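Local coordinates for protein aminotransferase, class IV (Brucella abortus, PDB 4TVI) that probably catalyses the pyridoxal-phosphate-dependent transfer of the amino group of leucine, isoleucine and valine to 2-oxoglutarate, at residues A[67-72]-A[152-157]; A[248-253]-A[303-308]; A[167-172]-A[203-208]. All blocks are in the same frame, centred on the assembly; numbering follows the deposited sequence. Where two conformers were deposited one is given.

Contact 1. Residues A[67-72]-A[152-157]; sequences GARLFE and IPMVEP
Arg-69 turns its guanidinium end-on to the carbonyl of Ile-152. NH1 and NH2 both donate to that one oxygen. NH1 of Arg-69 lies 2.9 Å from Ile-152 O, and NH2 of Arg-69 lies 3.0 Å from the same atom. The oxygen sits almost in the guanidinium plane, but NH2 stands well above the carbonyl plane while NH1 is only tilted from it. Both bonds are bent, at 149° for NH1 and 143° for NH2. Met-154 bends at CG, with chi2 at 73°. This brings SD obliquely alongside the arginine, 3.7 Å from Arg-69 NH2. The methyl CE then lies over one face of the Phe-71 ring, 4.0 Å from the centroid, in a CH-pi contact. SD is further off and oblique, as a Met-aromatic contact. Closer to the backbone, Phe-71 CB meets Met-154 CB at 3.7 Å. Trp-307 of helix 297-310 also packs on Phe-71 and Met-154. NE of Arg-69 donates to Met-279 O. The buried guanidinium is thus held by backbone carbonyls, which fix its rotation and tie the end of strand 64-70 to the linker after strand 143-151. These oxygens probably stabilise its positive charge, with the polarisable sulfur alongside.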
loop_
_atom_site.group_PDB
_atom_site.type_symbol
_atom_site.label_atom_id
_atom_site.label_comp_id
_atom_site.label_asym_id
_atom_site.label_seq_id
_atom_site.Cartn_x
_atom_site.Cartn_y
_atom_site.Cartn_z
ATOM N N GLY A 67 -14.562 8.573 0.639
ATOM C CA GLY A 67 -15.543 8.611 -0.425
ATOM C C GLY A 67 -16.899 9.065 0.059
ATOM O O GLY A 67 -17.475 8.450 0.956
ATOM N N ALA A 68 -17.402 10.151 -0.519
ATOM C CA ALA A 68 -18.779 10.566 -0.281
ATOM C C ALA A 68 -19.548 10.553 -1.599
ATOM O O ALA A 68 -18.965 10.335 -2.664
ATOM C CB ALA A 68 -18.825 11.939 0.358
ATOM N N ARG A 69 -20.853 10.796 -1.537
ATOM C CA ARG A 69 -21.689 10.674 -2.727
ATOM C C ARG A 69 -22.733 11.779 -2.838
ATOM O O ARG A 69 -23.453 12.065 -1.882
ATOM C CB ARG A 69 -22.388 9.313 -2.739
ATOM C CG ARG A 69 -22.892 8.860 -4.104
ATOM C CD ARG A 69 -21.765 8.311 -4.974
ATOM N NE ARG A 69 -22.280 7.486 -6.062
ATOM C CZ ARG A 69 -22.544 7.936 -7.285
ATOM N NH1 ARG A 69 -22.337 9.213 -7.579
ATOM N NH2 ARG A 69 -23.015 7.112 -8.213
ATOM N N LEU A 70 -22.812 12.393 -4.012
ATOM C CA LEU A 70 -23.927 13.270 -4.347
ATOM C C LEU A 70 -24.889 12.517 -5.257
ATOM O O LEU A 70 -24.489 12.029 -6.313
ATOM C CB LEU A 70 -23.441 14.549 -5.032
ATOM C CG LEU A 70 -24.532 15.382 -5.712
ATOM C CD1 LEU A 70 -25.504 15.959 -4.682
ATOM C CD2 LEU A 70 -23.925 16.483 -6.590
ATOM N N PHE A 71 -26.142 12.383 -4.836
ATOM C CA PHE A 71 -27.139 11.732 -5.677
ATOM C C PHE A 71 -28.532 12.261 -5.357
ATOM O O PHE A 71 -28.858 12.498 -4.192
ATOM C CB PHE A 71 -27.088 10.205 -5.505
ATOM C CG PHE A 71 -27.537 9.726 -4.149
ATOM C CD1 PHE A 71 -26.637 9.628 -3.101
ATOM C CD2 PHE A 71 -28.860 9.366 -3.929
ATOM C CE1 PHE A 71 -27.046 9.186 -1.852
ATOM C CE2 PHE A 71 -29.280 8.926 -2.681
ATOM C CZ PHE A 71 -28.370 8.833 -1.642
ATOM N N GLU A 72 -29.342 12.454 -6.396
ATOM C CA GLU A 72 -30.702 12.966 -6.243
ATOM C C GLU A 72 -30.731 14.249 -5.413
ATOM O O GLU A 72 -31.700 14.519 -4.695
ATOM C CB GLU A 72 -31.603 11.897 -5.619
ATOM C CG GLU A 72 -31.693 10.638 -6.466
ATOM C CD GLU A 72 -32.361 9.483 -5.746
ATOM O OE1 GLU A 72 -33.142 9.730 -4.800
ATOM O OE2 GLU A 72 -32.096 8.323 -6.129
ATOM N N ILE A 152 -20.656 10.463 -11.725
ATOM C CA ILE A 152 -21.086 9.079 -11.888
ATOM C C ILE A 152 -22.568 8.944 -11.572
ATOM O O ILE A 152 -22.979 9.181 -10.439
ATOM C CB ILE A 152 -20.288 8.131 -10.987
ATOM C CG1 ILE A 152 -18.786 8.292 -11.253
ATOM C CG2 ILE A 152 -20.744 6.688 -11.202
ATOM C CD1 ILE A 152 -17.914 7.328 -10.482
ATOM N N PRO A 153 -23.380 8.578 -12.577
ATOM C CA PRO A 153 -24.825 8.447 -12.362
ATOM C C PRO A 153 -25.160 7.408 -11.289
ATOM O O PRO A 153 -24.575 6.324 -11.275
ATOM C CB PRO A 153 -25.343 8.002 -13.732
ATOM C CG PRO A 153 -24.320 8.504 -14.699
ATOM C CD PRO A 153 -23.010 8.353 -13.983
ATOM N N MET A 154 -26.091 7.744 -10.405
ATOM C CA MET A 154 -26.531 6.820 -9.369
ATOM C C MET A 154 -27.609 5.904 -9.925
ATOM O O MET A 154 -28.751 6.315 -10.120
ATOM C CB MET A 154 -27.054 7.584 -8.153
ATOM C CG MET A 154 -27.371 6.716 -6.948
ATOM S SD MET A 154 -25.870 6.120 -6.153
ATOM C CE MET A 154 -26.423 5.966 -4.458
ATOM N N VAL A 155 -27.227 4.664 -10.198
ATOM C CA VAL A 155 -28.122 3.685 -10.799
ATOM C C VAL A 155 -28.563 2.631 -9.787
ATOM O O VAL A 155 -27.796 2.256 -8.898
ATOM C CB VAL A 155 -27.459 2.979 -11.998
ATOM N N GLU A 156 -29.809 2.181 -9.906
ATOM C CA GLU A 156 -30.290 1.070 -9.098
ATOM C C GLU A 156 -29.442 -0.171 -9.369
ATOM O O GLU A 156 -29.277 -0.584 -10.516
ATOM C CB GLU A 156 -31.768 0.785 -9.383
ATOM C CG GLU A 156 -32.724 1.843 -8.840
ATOM C CD GLU A 156 -32.733 1.898 -7.323
ATOM O OE1 GLU A 156 -32.912 0.837 -6.687
ATOM O OE2 GLU A 156 -32.553 3.002 -6.765
ATOM N N PRO A 157 -28.894 -0.769 -8.304
ATOM C CA PRO A 157 -28.022 -1.941 -8.424
ATOM C C PRO A 157 -28.780 -3.187 -8.864
ATOM O O PRO A 157 -29.909 -3.407 -8.425
ATOM C CB PRO A 157 -27.481 -2.116 -7.005
ATOM C CG PRO A 157 -28.575 -1.586 -6.138
ATOM C CD PRO A 157 -29.137 -0.408 -6.896
#

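Contact 2. Residues A[248-253]-A[303-308]; sequences KLLREA and RALYWE
Leu-249 lays its CD1 methyl against the backbone of helix 297-310, at the step from Leu-305 to Tyr-306. The methyl is 3.5 Å from Leu-305 O and 3.6 Å from Tyr-306 CA. It reaches the Tyr-306 ring only obliquely, with CD1 of Leu-249 4.4 Å from CD2 of Tyr-306. The two CB atoms, of Leu-249 and Leu-305, face each other at 4.2 Å.

Leu-305 answers from the other helix. Its CG lies anti to its own carbonyl carbon (chi1 -71°), and its branched end reaches the C-terminal end of helix 241-252. CD1 of Leu-305 is 3.6 Å from CB of Ala-253, the residue just after the helix. CD2 of Leu-305 is near the same methyl, so both branches of the leucine border on Ala-253. The CD1 branch also meets Leu-250, whose CD2 comes within 3.9 Å of Leu-305 CD1. The side chains of Leu-250 and Leu-305 cross at about a right angle. Leu-305 therefore touches three residues of the 248-253 segment.

The side-chain contacts across the interface are apolar. A salt bridge lies within the first helix: Lys-248 NZ to Glu-252 OE2, 3.0 Å, one turn apart. Tyr-306 also touches Thr-242 and Arg-245 of helix 241-252 and Lys-281 of strand 281-288. Trp-309, further along helix 297-310, packs on Leu-249 and meets the Tyr-306 ring edge-to-face.

The short helical segments have axes 9.4 Å apart at closest approach, and their directions differ by 104°. This is a steep helix-helix crossing with a small leucine-rich core. It joins helix 241-252 to the C-terminal helix 297-310 in this class IV aminotransferase.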
loop_
_atom_site.group_PDB
_atom_site.type_symbol
_atom_site.label_atom_id
_atom_site.label_comp_id
_atom_site.label_asym_id
_atom_site.label_seq_id
_atom_site.Cartn_x
_atom_site.Cartn_y
_atom_site.Cartn_z
ATOM N N LYS A 248 -28.331 1.840 12.123
ATOM C CA LYS A 248 -29.104 2.802 12.897
ATOM C C LYS A 248 -30.539 2.897 12.383
ATOM O O LYS A 248 -31.488 2.868 13.165
ATOM C CB LYS A 248 -28.421 4.175 12.856
ATOM C CG LYS A 248 -29.127 5.278 13.634
ATOM C CD LYS A 248 -28.302 6.561 13.616
ATOM C CE LYS A 248 -29.135 7.773 14.021
ATOM N NZ LYS A 248 -29.676 7.670 15.399
ATOM N N LEU A 249 -30.697 2.984 11.067
ATOM C CA LEU A 249 -32.021 3.113 10.470
ATOM C C LEU A 249 -32.844 1.834 10.609
ATOM O O LEU A 249 -34.043 1.894 10.876
ATOM C CB LEU A 249 -31.904 3.505 8.998
ATOM C CG LEU A 249 -31.400 4.931 8.768
ATOM C CD1 LEU A 249 -31.136 5.180 7.293
ATOM C CD2 LEU A 249 -32.402 5.934 9.319
ATOM N N LEU A 250 -32.203 0.682 10.426
ATOM C CA LEU A 250 -32.893 -0.594 10.575
ATOM C C LEU A 250 -33.415 -0.774 11.995
ATOM O O LEU A 250 -34.572 -1.158 12.192
ATOM C CB LEU A 250 -31.975 -1.752 10.209
ATOM C CG LEU A 250 -31.843 -2.030 8.714
ATOM C CD1 LEU A 250 -30.698 -2.997 8.442
ATOM C CD2 LEU A 250 -33.158 -2.593 8.198
ATOM N N ARG A 251 -32.573 -0.489 12.981
ATOM C CA ARG A 251 -32.991 -0.649 14.367
ATOM C C ARG A 251 -34.124 0.317 14.697
ATOM O O ARG A 251 -35.045 -0.038 15.427
ATOM C CB ARG A 251 -31.816 -0.454 15.323
ATOM C CG ARG A 251 -30.805 -1.589 15.274
ATOM C CD ARG A 251 -29.743 -1.455 16.356
ATOM N NE ARG A 251 -28.836 -2.600 16.370
ATOM C CZ ARG A 251 -27.545 -2.516 16.677
ATOM N NH1 ARG A 251 -27.014 -1.338 16.982
ATOM N NH2 ARG A 251 -26.778 -3.600 16.656
ATOM N N GLU A 252 -34.064 1.527 14.140
ATOM C CA GLU A 252 -35.117 2.516 14.359
ATOM C C GLU A 252 -36.438 2.105 13.727
ATOM O O GLU A 252 -37.498 2.540 14.167
ATOM C CB GLU A 252 -34.698 3.886 13.820
ATOM C CG GLU A 252 -33.639 4.570 14.661
ATOM C CD GLU A 252 -33.234 5.923 14.115
ATOM O OE1 GLU A 252 -33.805 6.356 13.089
ATOM O OE2 GLU A 252 -32.340 6.553 14.719
ATOM N N ALA A 253 -36.375 1.272 12.695
ATOM C CA ALA A 253 -37.588 0.793 12.046
ATOM C C ALA A 253 -38.125 -0.469 12.731
ATOM O O ALA A 253 -39.139 -1.027 12.311
ATOM C CB ALA A 253 -37.329 0.527 10.574
ATOM N N ARG A 303 -32.521 -0.418 2.018
ATOM C CA ARG A 303 -32.245 0.585 1.001
ATOM C C ARG A 303 -33.311 1.680 1.039
ATOM O O ARG A 303 -32.997 2.866 0.937
ATOM C CB ARG A 303 -32.171 -0.064 -0.387
ATOM C CG ARG A 303 -31.757 0.877 -1.509
ATOM C CD ARG A 303 -31.585 0.129 -2.828
ATOM N NE ARG A 303 -31.434 1.041 -3.959
ATOM C CZ ARG A 303 -30.279 1.562 -4.363
ATOM N NH1 ARG A 303 -29.153 1.257 -3.733
ATOM N NH2 ARG A 303 -30.252 2.391 -5.401
ATOM N N ALA A 304 -34.567 1.282 1.219
ATOM C CA ALA A 304 -35.666 2.244 1.265
ATOM C C ALA A 304 -35.498 3.190 2.448
ATOM O O ALA A 304 -35.681 4.401 2.320
ATOM C CB ALA A 304 -37.008 1.524 1.344
ATOM N N LEU A 305 -35.134 2.623 3.594
ATOM C CA LEU A 305 -34.928 3.398 4.811
ATOM C C LEU A 305 -33.786 4.390 4.652
ATOM O O LEU A 305 -33.855 5.510 5.155
ATOM C CB LEU A 305 -34.644 2.469 5.992
ATOM C CG LEU A 305 -35.825 1.641 6.496
ATOM C CD1 LEU A 305 -35.357 0.593 7.506
ATOM C CD2 LEU A 305 -36.882 2.555 7.101
ATOM N N TYR A 306 -32.735 3.978 3.949
ATOM C CA TYR A 306 -31.602 4.863 3.735
ATOM C C TYR A 306 -32.030 6.065 2.900
ATOM O O TYR A 306 -31.710 7.205 3.233
ATOM C CB TYR A 306 -30.442 4.135 3.054
ATOM C CG TYR A 306 -29.193 4.983 3.004
ATOM C CD1 TYR A 306 -28.988 5.891 1.971
ATOM C CD2 TYR A 306 -28.237 4.906 4.011
ATOM C CE1 TYR A 306 -27.858 6.685 1.929
ATOM C CE2 TYR A 306 -27.098 5.699 3.978
ATOM C CZ TYR A 306 -26.918 6.588 2.931
ATOM O OH TYR A 306 -25.795 7.385 2.885
ATOM N N TRP A 307 -32.750 5.801 1.815
ATOM C CA TRP A 307 -33.205 6.861 0.916
ATOM C C TRP A 307 -34.164 7.829 1.608
ATOM O O TRP A 307 -34.110 9.033 1.355
ATOM C CB TRP A 307 -33.868 6.256 -0.321
ATOM C CG TRP A 307 -33.010 6.326 -1.543
ATOM C CD1 TRP A 307 -33.212 7.104 -2.648
ATOM C CD2 TRP A 307 -31.799 5.602 -1.777
ATOM N NE1 TRP A 307 -32.207 6.899 -3.561
ATOM C CE2 TRP A 307 -31.324 5.982 -3.049
ATOM C CE3 TRP A 307 -31.072 4.663 -1.039
ATOM C CZ2 TRP A 307 -30.156 5.457 -3.598
ATOM C CZ3 TRP A 307 -29.907 4.144 -1.586
ATOM C CH2 TRP A 307 -29.462 4.543 -2.853
ATOM N N GLU A 308 -35.023 7.313 2.492
ATOM C CA GLU A 308 -35.935 8.178 3.238
ATOM C C GLU A 308 -35.162 9.158 4.091
ATOM O O GLU A 308 -35.406 10.363 4.047
ATOM C CB GLU A 308 -36.871 7.392 4.157
ATOM C CG GLU A 308 -37.606 8.335 5.131
ATOM C CD GLU A 308 -38.375 7.616 6.225
ATOM O OE1 GLU A 308 -37.915 6.543 6.675
ATOM O OE2 GLU A 308 -39.433 8.127 6.651
#

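Contact 3. Residues A[167-172]-A[203-208]; sequences FRRPYL and ALVTDV
The loop that follows strand 160-164 meets the end of strand 202-206 here, at the subunit interface. One direct backbone bond joins them: Arg-169 N donates to Thr-206 O at 2.9 Å. Two waters extend this link. One donates to Phe-167 O and accepts from Thr-206 N; the other donates to Arg-169 O and accepts from Val-208 N. The side chain of Arg-169 folds back at chi2 and chi3. Its CD packs 3.7 Å from Val-205 CG1, and the two side chains cross at about a right angle. NE of Arg-169 then donates to Thr-236 O. Arg-168 instead runs extended from CG to NE along the 206-208 backbone, with its CD 3.6 Å from Asp-207 O. Further on, Val-208 CG2 approaches the Tyr-171 ring obliquely, 3.8 Å from CE1 of Tyr-171. Tyr-171 and Val-208 also pack on Val-208 and Tyr-171 of the second subunit. Helix 185-198 packs against both segments: Asn-188 touches Arg-169, and Met-191 touches Val-205. Strand 202-206 runs parallel to 160-164 and antiparallel to 212-215, and helix 264-268 packs on Leu-204 and Thr-206.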
loop_
_atom_site.group_PDB
_atom_site.type_symbol
_atom_site.label_atom_id
_atom_site.label_comp_id
_atom_site.label_asym_id
_atom_site.label_seq_id
_atom_site.Cartn_x
_atom_site.Cartn_y
_atom_site.Cartn_z
ATOM N N PHE A 167 -7.146 -15.512 0.122
ATOM C CA PHE A 167 -6.462 -14.492 0.899
ATOM C C PHE A 167 -7.308 -14.021 2.074
ATOM O O PHE A 167 -8.525 -14.174 2.066
ATOM C CB PHE A 167 -6.090 -13.318 -0.001
ATOM C CG PHE A 167 -5.358 -13.733 -1.247
ATOM C CD1 PHE A 167 -4.049 -14.184 -1.181
ATOM C CD2 PHE A 167 -5.980 -13.672 -2.486
ATOM C CE1 PHE A 167 -3.373 -14.571 -2.326
ATOM C CE2 PHE A 167 -5.307 -14.058 -3.638
ATOM C CZ PHE A 167 -4.003 -14.506 -3.557
ATOM N N ARG A 168 -6.655 -13.459 3.086
ATOM C CA ARG A 168 -7.358 -12.974 4.265
ATOM C C ARG A 168 -7.049 -11.505 4.522
ATOM O O ARG A 168 -6.081 -10.952 3.985
ATOM C CB ARG A 168 -7.008 -13.801 5.505
ATOM C CG ARG A 168 -7.102 -15.298 5.315
ATOM C CD ARG A 168 -6.873 -16.053 6.633
ATOM N NE ARG A 168 -6.929 -17.499 6.425
ATOM C CZ ARG A 168 -6.371 -18.406 7.227
ATOM N NH1 ARG A 168 -5.704 -18.034 8.312
ATOM N NH2 ARG A 168 -6.477 -19.695 6.936
ATOM N N ARG A 169 -7.887 -10.887 5.348
ATOM C CA ARG A 169 -7.646 -9.549 5.864
ATOM C C ARG A 169 -6.358 -9.514 6.671
ATOM O O ARG A 169 -6.058 -10.448 7.411
ATOM C CB ARG A 169 -8.810 -9.095 6.755
ATOM C CG ARG A 169 -10.176 -9.068 6.086
ATOM C CD ARG A 169 -10.251 -8.028 4.982
ATOM N NE ARG A 169 -9.831 -6.713 5.458
ATOM C CZ ARG A 169 -9.279 -5.782 4.687
ATOM N NH1 ARG A 169 -9.077 -6.017 3.396
ATOM N NH2 ARG A 169 -8.929 -4.614 5.208
ATOM N N PRO A 170 -5.582 -8.439 6.524
ATOM C CA PRO A 170 -4.477 -8.216 7.457
ATOM C C PRO A 170 -5.003 -7.721 8.801
ATOM O O PRO A 170 -6.219 -7.628 8.995
ATOM C CB PRO A 170 -3.625 -7.150 6.761
ATOM C CG PRO A 170 -4.480 -6.574 5.664
ATOM C CD PRO A 170 -5.792 -7.297 5.619
ATOM N N TYR A 171 -4.096 -7.410 9.718
ATOM C CA TYR A 171 -4.466 -6.877 11.023
ATOM C C TYR A 171 -3.436 -5.837 11.424
ATOM O O TYR A 171 -2.369 -5.764 10.822
ATOM C CB TYR A 171 -4.568 -7.998 12.069
ATOM C CG TYR A 171 -3.378 -8.936 12.082
ATOM C CD1 TYR A 171 -3.267 -9.960 11.148
ATOM C CD2 TYR A 171 -2.366 -8.795 13.019
ATOM C CE1 TYR A 171 -2.178 -10.819 11.149
ATOM C CE2 TYR A 171 -1.274 -9.649 13.025
ATOM C CZ TYR A 171 -1.188 -10.658 12.088
ATOM O OH TYR A 171 -0.106 -11.513 12.086
ATOM N N LEU A 172 -3.749 -5.057 12.454
ATOM C CA LEU A 172 -3.004 -3.838 12.776
ATOM C C LEU A 172 -1.497 -4.028 12.945
ATOM O O LEU A 172 -0.714 -3.135 12.628
ATOM C CB LEU A 172 -3.573 -3.207 14.047
ATOM C CG LEU A 172 -3.062 -1.806 14.388
ATOM C CD1 LEU A 172 -3.360 -0.828 13.259
ATOM C CD2 LEU A 172 -3.663 -1.318 15.694
ATOM N N ALA A 203 -15.667 -11.195 -3.512
ATOM C CA ALA A 203 -15.282 -12.241 -2.576
ATOM C C ALA A 203 -15.803 -11.946 -1.175
ATOM O O ALA A 203 -15.874 -10.789 -0.767
ATOM C CB ALA A 203 -13.770 -12.406 -2.558
ATOM N N LEU A 204 -16.187 -12.992 -0.452
ATOM C CA LEU A 204 -16.510 -12.864 0.963
ATOM C C LEU A 204 -15.237 -13.145 1.758
ATOM O O LEU A 204 -14.723 -14.271 1.761
ATOM C CB LEU A 204 -17.642 -13.816 1.358
ATOM C CG LEU A 204 -18.225 -13.624 2.760
ATOM C CD1 LEU A 204 -18.843 -12.222 2.932
ATOM C CD2 LEU A 204 -19.239 -14.727 3.108
ATOM N N VAL A 205 -14.722 -12.113 2.419
ATOM C CA VAL A 205 -13.378 -12.149 2.983
ATOM C C VAL A 205 -13.376 -12.387 4.492
ATOM O O VAL A 205 -14.180 -11.804 5.224
ATOM C CB VAL A 205 -12.629 -10.835 2.685
ATOM C CG1 VAL A 205 -11.153 -10.975 3.012
ATOM C CG2 VAL A 205 -12.819 -10.438 1.223
ATOM N N THR A 206 -12.469 -13.247 4.952
ATOM C CA THR A 206 -12.334 -13.508 6.379
ATOM C C THR A 206 -11.085 -12.841 6.939
ATOM O O THR A 206 -10.186 -12.454 6.187
ATOM C CB THR A 206 -12.264 -15.012 6.688
ATOM O OG1 THR A 206 -11.028 -15.547 6.201
ATOM C CG2 THR A 206 -13.437 -15.745 6.049
ATOM N N ASP A 207 -11.054 -12.668 8.257
ATOM C CA ASP A 207 -9.848 -12.221 8.942
ATOM C C ASP A 207 -8.972 -13.445 9.227
ATOM O O ASP A 207 -9.314 -14.559 8.830
ATOM C CB ASP A 207 -10.190 -11.456 10.227
ATOM C CG ASP A 207 -11.066 -12.256 11.182
ATOM O OD1 ASP A 207 -10.953 -13.497 11.210
ATOM O OD2 ASP A 207 -11.871 -11.635 11.910
ATOM N N VAL A 208 -7.868 -13.246 9.939
ATOM C CA VAL A 208 -6.914 -14.318 10.188
ATOM C C VAL A 208 -7.507 -15.405 11.092
ATOM O O VAL A 208 -7.077 -16.564 11.055
ATOM C CB VAL A 208 -5.606 -13.729 10.790
ATOM C CG1 VAL A 208 -4.797 -14.772 11.560
ATOM C CG2 VAL A 208 -4.756 -13.122 9.675
HETATM O O HOH W 1 -10.821 -14.950 3.335
HETATM O O HOH W 2 -7.090 -10.434 9.945
#

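Overall arrangement
From the N terminus, contact 1 first closes a loop of 79 residues between strand 64-70 and the linker after strand 143-151, which leads from the five-stranded sheet to the mixed sheet. Contact 3 follows and closes a shorter loop containing helix 185-198. Contact 2 comes last and closes a loop of 49 residues between helix 241-252 and the C-terminal helix. The three are in series; none nests or crosses. Contacts 1 and 2 touch, through the Glu-156 to Arg-303 salt bridge and a probable hydrogen bond from Trp-307 to Glu-72, so the C-terminal helix reaches the linker. Contact 3 lies across the chain's centre from contact 1, with nearest atoms about 15 Å apart, beside the second subunit.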